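Local coordinates for MutT/nudix family protein (Enterococcus faecalis, PDB 2FML) that is of unknown function but belongs to the MutT/nudix family and joins a nudix domain to a winged-helix domain like that of NrtR regulators, so it may bind DNA, at residues 105-110 with 204-209; 219-224 with 230-235. One frame throughout, in Å; residues are numbered along the deposited sequence.

Contact 1 of 2, residues 105-110 with 204-209; sequences NIEQLH and EPQVLQ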
loop_
_atom_site.group_PDB
_atom_site.type_symbol
_atom_site.label_atom_id
_atom_site.label_comp_id
_atom_site.label_asym_id
_atom_site.label_seq_id
_atom_site.Cartn_x
_atom_site.Cartn_y
_atom_site.Cartn_z
ATOM N N ASN A 105 2.136 8.651 13.191
ATOM C CA ASN A 105 2.716 9.646 12.253
ATOM C C ASN A 105 3.435 9.143 10.972
ATOM O O ASN A 105 4.026 9.914 10.185
ATOM C CB ASN A 105 3.584 10.606 13.034
ATOM C CG ASN A 105 2.760 11.467 13.980
ATOM O OD1 ASN A 105 2.309 12.544 13.603
ATOM N ND2 ASN A 105 2.497 10.962 15.180
ATOM N N ILE A 106 3.342 7.844 10.743
ATOM C CA ILE A 106 3.851 7.275 9.523
ATOM C C ILE A 106 2.672 6.777 8.683
ATOM O O ILE A 106 1.626 6.442 9.232
ATOM C CB ILE A 106 4.907 6.167 9.777
ATOM C CG1 ILE A 106 4.271 4.954 10.495
ATOM C CG2 ILE A 106 6.050 6.770 10.534
ATOM C CD1 ILE A 106 5.190 3.656 10.590
ATOM N N GLU A 107 2.850 6.743 7.363
ATOM C CA GLU A 107 1.905 6.037 6.545
ATOM C C GLU A 107 2.630 5.038 5.640
ATOM O O GLU A 107 3.676 5.342 5.092
ATOM C CB GLU A 107 1.019 7.021 5.715
ATOM C CG GLU A 107 1.761 7.760 4.539
ATOM C CD GLU A 107 0.908 8.930 3.916
ATOM O OE1 GLU A 107 0.778 9.996 4.591
ATOM O OE2 GLU A 107 0.375 8.765 2.774
ATOM N N GLN A 108 2.026 3.880 5.439
ATOM C CA GLN A 108 2.589 2.936 4.493
ATOM C C GLN A 108 2.489 3.507 3.073
ATOM O O GLN A 108 1.477 4.094 2.709
ATOM C CB GLN A 108 1.915 1.583 4.616
ATOM C CG GLN A 108 2.793 0.493 4.248
ATOM C CD GLN A 108 2.112 -0.816 4.424
ATOM O OE1 GLN A 108 2.188 -1.473 5.497
ATOM N NE2 GLN A 108 1.500 -1.264 3.360
ATOM N N LEU A 109 3.568 3.429 2.291
ATOM C CA LEU A 109 3.527 4.107 1.011
ATOM C C LEU A 109 3.219 3.090 -0.131
ATOM O O LEU A 109 2.233 3.233 -0.885
ATOM C CB LEU A 109 4.848 4.873 0.789
ATOM C CG LEU A 109 5.200 5.441 -0.602
ATOM C CD1 LEU A 109 4.212 6.484 -1.073
ATOM C CD2 LEU A 109 6.638 5.970 -0.612
ATOM N N HIS A 110 4.076 2.079 -0.259
ATOM C CA HIS A 110 4.006 1.147 -1.347
ATOM C C HIS A 110 5.012 0.000 -1.075
ATOM O O HIS A 110 6.066 0.228 -0.424
ATOM C CB HIS A 110 4.302 1.848 -2.669
ATOM C CG HIS A 110 4.121 0.967 -3.866
ATOM N ND1 HIS A 110 2.901 0.783 -4.505
ATOM C CD2 HIS A 110 5.020 0.224 -4.555
ATOM C CE1 HIS A 110 3.067 -0.043 -5.529
ATOM N NE2 HIS A 110 4.345 -0.398 -5.574
ATOM N N GLU A 204 -6.604 15.583 1.217
ATOM C CA GLU A 204 -6.116 15.080 2.490
ATOM C C GLU A 204 -4.732 15.688 2.751
ATOM O O GLU A 204 -3.712 15.130 2.346
ATOM C CB GLU A 204 -6.109 13.552 2.500
ATOM C CG GLU A 204 -5.559 12.926 3.746
ATOM C CD GLU A 204 -5.243 11.440 3.518
ATOM O OE1 GLU A 204 -6.174 10.661 3.230
ATOM O OE2 GLU A 204 -4.050 11.065 3.585
ATOM N N PRO A 205 -4.713 16.893 3.366
ATOM C CA PRO A 205 -3.455 17.656 3.485
ATOM C C PRO A 205 -2.554 17.257 4.669
ATOM O O PRO A 205 -2.008 18.141 5.351
ATOM C CB PRO A 205 -3.947 19.124 3.600
ATOM C CG PRO A 205 -5.457 19.077 3.634
ATOM C CD PRO A 205 -5.857 17.669 3.903
ATOM N N GLN A 206 -2.368 15.951 4.880
ATOM C CA GLN A 206 -1.484 15.491 5.951
ATOM C C GLN A 206 -0.105 16.147 5.853
ATOM O O GLN A 206 0.484 16.498 6.870
ATOM C CB GLN A 206 -1.333 13.971 5.960
ATOM C CG GLN A 206 -2.139 13.157 7.005
ATOM C CD GLN A 206 -1.650 11.647 7.037
ATOM O OE1 GLN A 206 -2.293 10.748 7.626
ATOM N NE2 GLN A 206 -0.515 11.398 6.396
ATOM N N VAL A 207 0.385 16.329 4.632
ATOM C CA VAL A 207 1.719 16.930 4.388
ATOM C C VAL A 207 2.009 18.234 5.147
ATOM O O VAL A 207 3.173 18.503 5.501
ATOM C CB VAL A 207 2.025 17.146 2.871
ATOM C CG1 VAL A 207 1.149 18.299 2.286
ATOM C CG2 VAL A 207 3.548 17.414 2.653
ATOM N N LEU A 208 0.953 19.015 5.425
ATOM C CA LEU A 208 1.080 20.257 6.234
ATOM C C LEU A 208 1.593 19.990 7.662
ATOM O O LEU A 208 1.812 20.927 8.424
ATOM C CB LEU A 208 -0.255 21.030 6.273
ATOM C CG LEU A 208 -0.826 21.413 4.913
ATOM C CD1 LEU A 208 -2.092 22.164 5.097
ATOM C CD2 LEU A 208 0.182 22.258 4.125
ATOM N N GLN A 209 1.744 18.708 8.027
ATOM C CA GLN A 209 2.450 18.287 9.253
ATOM C C GLN A 209 3.889 18.812 9.313
ATOM O O GLN A 209 4.355 19.173 10.385
ATOM C CB GLN A 209 2.476 16.776 9.379
ATOM C CG GLN A 209 1.277 16.149 10.033
ATOM C CD GLN A 209 1.418 14.620 10.113
ATOM O OE1 GLN A 209 2.493 14.084 9.913
ATOM N NE2 GLN A 209 0.333 13.937 10.390
#

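Contact 2 of 2, residues 219-224 with 230-235; sequences EARKVF and VDYRSI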
loop_
_atom_site.group_PDB
_atom_site.type_symbol
_atom_site.label_atom_id
_atom_site.label_comp_id
_atom_site.label_asym_id
_atom_site.label_seq_id
_atom_site.Cartn_x
_atom_site.Cartn_y
_atom_site.Cartn_z
ATOM N N GLU A 219 1.934 30.020 4.620
ATOM C CA GLU A 219 2.829 28.858 4.809
ATOM C C GLU A 219 2.295 27.614 4.072
ATOM O O GLU A 219 3.042 26.914 3.389
ATOM C CB GLU A 219 3.077 28.556 6.300
ATOM C CG GLU A 219 3.833 29.668 7.090
ATOM C CD GLU A 219 3.728 29.524 8.634
ATOM O OE1 GLU A 219 2.848 28.775 9.119
ATOM O OE2 GLU A 219 4.545 30.139 9.362
ATOM N N ALA A 220 1.000 27.342 4.212
ATOM C CA ALA A 220 0.392 26.189 3.565
ATOM C C ALA A 220 0.502 26.316 2.060
ATOM O O ALA A 220 0.825 25.353 1.393
ATOM C CB ALA A 220 -1.081 26.034 3.988
ATOM N N ARG A 221 0.192 27.497 1.515
ATOM C CA ARG A 221 0.446 27.749 0.091
ATOM C C ARG A 221 1.910 27.470 -0.340
ATOM O O ARG A 221 2.125 26.883 -1.403
ATOM C CB ARG A 221 0.005 29.151 -0.308
ATOM C CG ARG A 221 -1.514 29.304 -0.374
ATOM C CD ARG A 221 -1.973 30.787 -0.205
ATOM N NE ARG A 221 -1.459 31.584 -1.302
ATOM C CZ ARG A 221 -0.713 32.674 -1.171
ATOM N NH1 ARG A 221 -0.420 33.156 0.029
ATOM N NH2 ARG A 221 -0.273 33.294 -2.259
ATOM N N LYS A 222 2.891 27.884 0.476
ATOM C CA LYS A 222 4.351 27.726 0.181
ATOM C C LYS A 222 4.801 26.267 0.160
ATOM O O LYS A 222 5.661 25.888 -0.622
ATOM C CB LYS A 222 5.199 28.531 1.181
ATOM C CG LYS A 222 5.062 30.104 1.054
ATOM C CD LYS A 222 6.304 30.829 1.611
ATOM C CE LYS A 222 6.198 32.349 1.612
ATOM N NZ LYS A 222 7.522 32.950 2.054
ATOM N N VAL A 223 4.204 25.449 1.029
ATOM C CA VAL A 223 4.415 24.023 1.027
ATOM C C VAL A 223 3.781 23.406 -0.230
ATOM O O VAL A 223 4.460 22.730 -0.995
ATOM C CB VAL A 223 3.884 23.375 2.301
ATOM C CG1 VAL A 223 3.884 21.862 2.138
ATOM C CG2 VAL A 223 4.719 23.807 3.486
ATOM N N PHE A 224 2.498 23.658 -0.451
ATOM C CA PHE A 224 1.847 23.241 -1.671
ATOM C C PHE A 224 2.595 23.634 -2.964
ATOM O O PHE A 224 2.669 22.843 -3.889
ATOM C CB PHE A 224 0.436 23.805 -1.723
ATOM C CG PHE A 224 -0.605 22.876 -1.188
ATOM C CD1 PHE A 224 -0.550 22.428 0.146
ATOM C CD2 PHE A 224 -1.658 22.444 -2.017
ATOM C CE1 PHE A 224 -1.520 21.559 0.648
ATOM C CE2 PHE A 224 -2.641 21.587 -1.524
ATOM C CZ PHE A 224 -2.570 21.144 -0.180
ATOM N N VAL A 230 5.617 25.422 -8.433
ATOM C CA VAL A 230 5.212 26.752 -8.840
ATOM C C VAL A 230 5.591 27.799 -7.740
ATOM O O VAL A 230 5.931 27.460 -6.610
ATOM C CB VAL A 230 3.671 26.811 -9.124
ATOM C CG1 VAL A 230 3.245 25.791 -10.176
ATOM C CG2 VAL A 230 2.882 26.616 -7.839
ATOM N N ASP A 231 5.506 29.069 -8.108
ATOM C CA ASP A 231 5.586 30.196 -7.204
ATOM C C ASP A 231 4.313 30.241 -6.332
ATOM O O ASP A 231 3.183 30.288 -6.848
ATOM C CB ASP A 231 5.703 31.443 -8.093
ATOM C CG ASP A 231 5.950 32.748 -7.320
ATOM O OD1 ASP A 231 5.713 33.796 -7.958
ATOM O OD2 ASP A 231 6.397 32.771 -6.149
ATOM N N TYR A 232 4.489 30.208 -5.009
ATOM C CA TYR A 232 3.360 30.333 -4.053
ATOM C C TYR A 232 2.338 31.468 -4.387
ATOM O O TYR A 232 1.137 31.358 -4.087
ATOM C CB TYR A 232 3.894 30.452 -2.613
ATOM C CG TYR A 232 4.368 31.826 -2.233
ATOM C CD1 TYR A 232 3.504 32.733 -1.609
ATOM C CD2 TYR A 232 5.673 32.230 -2.499
ATOM C CE1 TYR A 232 3.922 34.004 -1.258
ATOM C CE2 TYR A 232 6.121 33.502 -2.143
ATOM C CZ TYR A 232 5.238 34.405 -1.521
ATOM O OH TYR A 232 5.680 35.685 -1.163
ATOM N N ARG A 233 2.815 32.524 -5.045
ATOM C CA ARG A 233 1.980 33.687 -5.364
ATOM C C ARG A 233 0.987 33.392 -6.474
ATOM O O ARG A 233 0.000 34.136 -6.633
ATOM C CB ARG A 233 2.836 34.909 -5.707
ATOM C CG ARG A 233 3.866 35.150 -4.644
ATOM C CD ARG A 233 4.593 36.425 -4.770
ATOM N NE ARG A 233 5.353 36.486 -6.009
ATOM C CZ ARG A 233 6.675 36.611 -6.092
ATOM N NH1 ARG A 233 7.431 36.650 -4.978
ATOM N NH2 ARG A 233 7.242 36.692 -7.301
ATOM N N SER A 234 1.243 32.299 -7.206
ATOM C CA SER A 234 0.374 31.826 -8.286
ATOM C C SER A 234 -0.806 30.963 -7.763
ATOM O O SER A 234 -1.748 30.630 -8.524
ATOM C CB SER A 234 1.206 31.116 -9.374
ATOM O OG SER A 234 1.442 29.739 -9.067
ATOM N N ILE A 235 -0.754 30.620 -6.469
ATOM C CA ILE A 235 -1.887 30.006 -5.774
ATOM C C ILE A 235 -2.695 31.093 -5.041
ATOM O O ILE A 235 -2.276 31.583 -3.984
ATOM C CB ILE A 235 -1.456 28.905 -4.760
ATOM C CG1 ILE A 235 -0.323 28.012 -5.335
ATOM C CG2 ILE A 235 -2.709 28.115 -4.284
ATOM C CD1 ILE A 235 0.145 26.839 -4.438
#

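Contact 1 of 2, residues 105-110 with 204-209
Glu107 overlaps Gln206 at its end, the two side chains running in opposite directions. The pair links strand 106-112 of the nudix fold to the 3-10 turn at 206-209, between helix 186-200 and helix 217-228. Glu107 OE1 lies 2.6 Å from Gln206 NE2, with carboxylate and amide planes 83° apart, nearly perpendicular. The CG of Glu107 stands between its own backbone N and carbonyl carbon (chi1 71°), and from there the extended chain carries the carboxylate off the strand. Long, flexible polar residues suit this place, a surface contact of only 137 Å² in which the backbones stay well apart. Strand 123-131 serves both segments: Glu107 pairs through its backbone with Leu129, and Val207 packs on Phe131. Val207 also rests on Val197, and Leu208 on Phe248. A carboxylate from Glu204 also approaches, its OE2 5.0 Å from Glu107 OE1, which may slightly disfavour charge on both. Beyond this pair, Asn105 gives its ND2 to Ser102, while its OD1 comes within 4.0 Å of Gln209 OE1.

Contact 2 of 2, residues 219-224 with 230-235
Arg221, buried on helix 217-228, turns its guanidinium onto the backbone carbonyl of Ile235, at the far end of the short 3-10 turn that follows the helix. In the winged-helix region this turn brings the chain round to helix 237-244. Arg221 NE donates to Ile235 O at 2.8 Å, with an N-H...O angle of 153°, and NH2 adds a weak second bond to the same oxygen, so that one carbonyl receives two donors. A bend at chi3 (63°) swings the guanidinium back across the turn; Arg221 NH2 also lies 3.0 Å from Tyr232 O. A long side chain with several N-H groups suits this task, for NE and NH2 can both turn to the carbonyl that ends the turn.

Packing is close around the backbone of the helix. Ile235 CD1 comes 3.6 Å from Arg221 O and also touches Phe224 CB; its branched side chain fits there beside Phe240 of the next helix, against which Phe224 sets its ring edge-to-face. Equally close is the stack of Lys222 on Tyr232. Lys222, extended beyond CG, runs alongside Tyr232 in the same direction and lays CE over the centre of the ring, 3.8 Å from its centroid. NZ stands over the same face, 4.8 Å from the centroid, in a cation-pi contact.

The loose, exposed side belongs to Arg233 and Ser234, whose CB atoms point away from the helix. Arg233 CG covers the opposite face of the Tyr232 ring, while its guanidinium forms an electrostatic salt bridge with Asp231, whose OD1 sits well off the guanidinium plane.

The chemistry is thus divided: one clear and one weak hydrogen bond from a buried arginine hold the end of the turn, whereas the lysine-tyrosine stack, resting on dispersion and electrostatics, is less directional than the bond from NE to Ile235 O.

Contact 1 and contact 2 follow one another along the chain, and their centres lie about 19 Å apart. They meet directly through Leu208: its CD2 is 3.9 Å from Phe224 CE1 and 4.0 Å from Ala220 CA. The 3-10 turn at 206-209 thus offers polar side chains to the nudix strand and an apolar one to helix 217-228. Contact 1 appears to join the two regions, its centre about 9 Å from that of the chain; contact 2, centred about 24 Å from it, is internal to the winged-helix region. Ile106 packs on helix 85-97, whose sequence fits the nudix box, so contact 1 lies on the strand beside the probable catalytic helix.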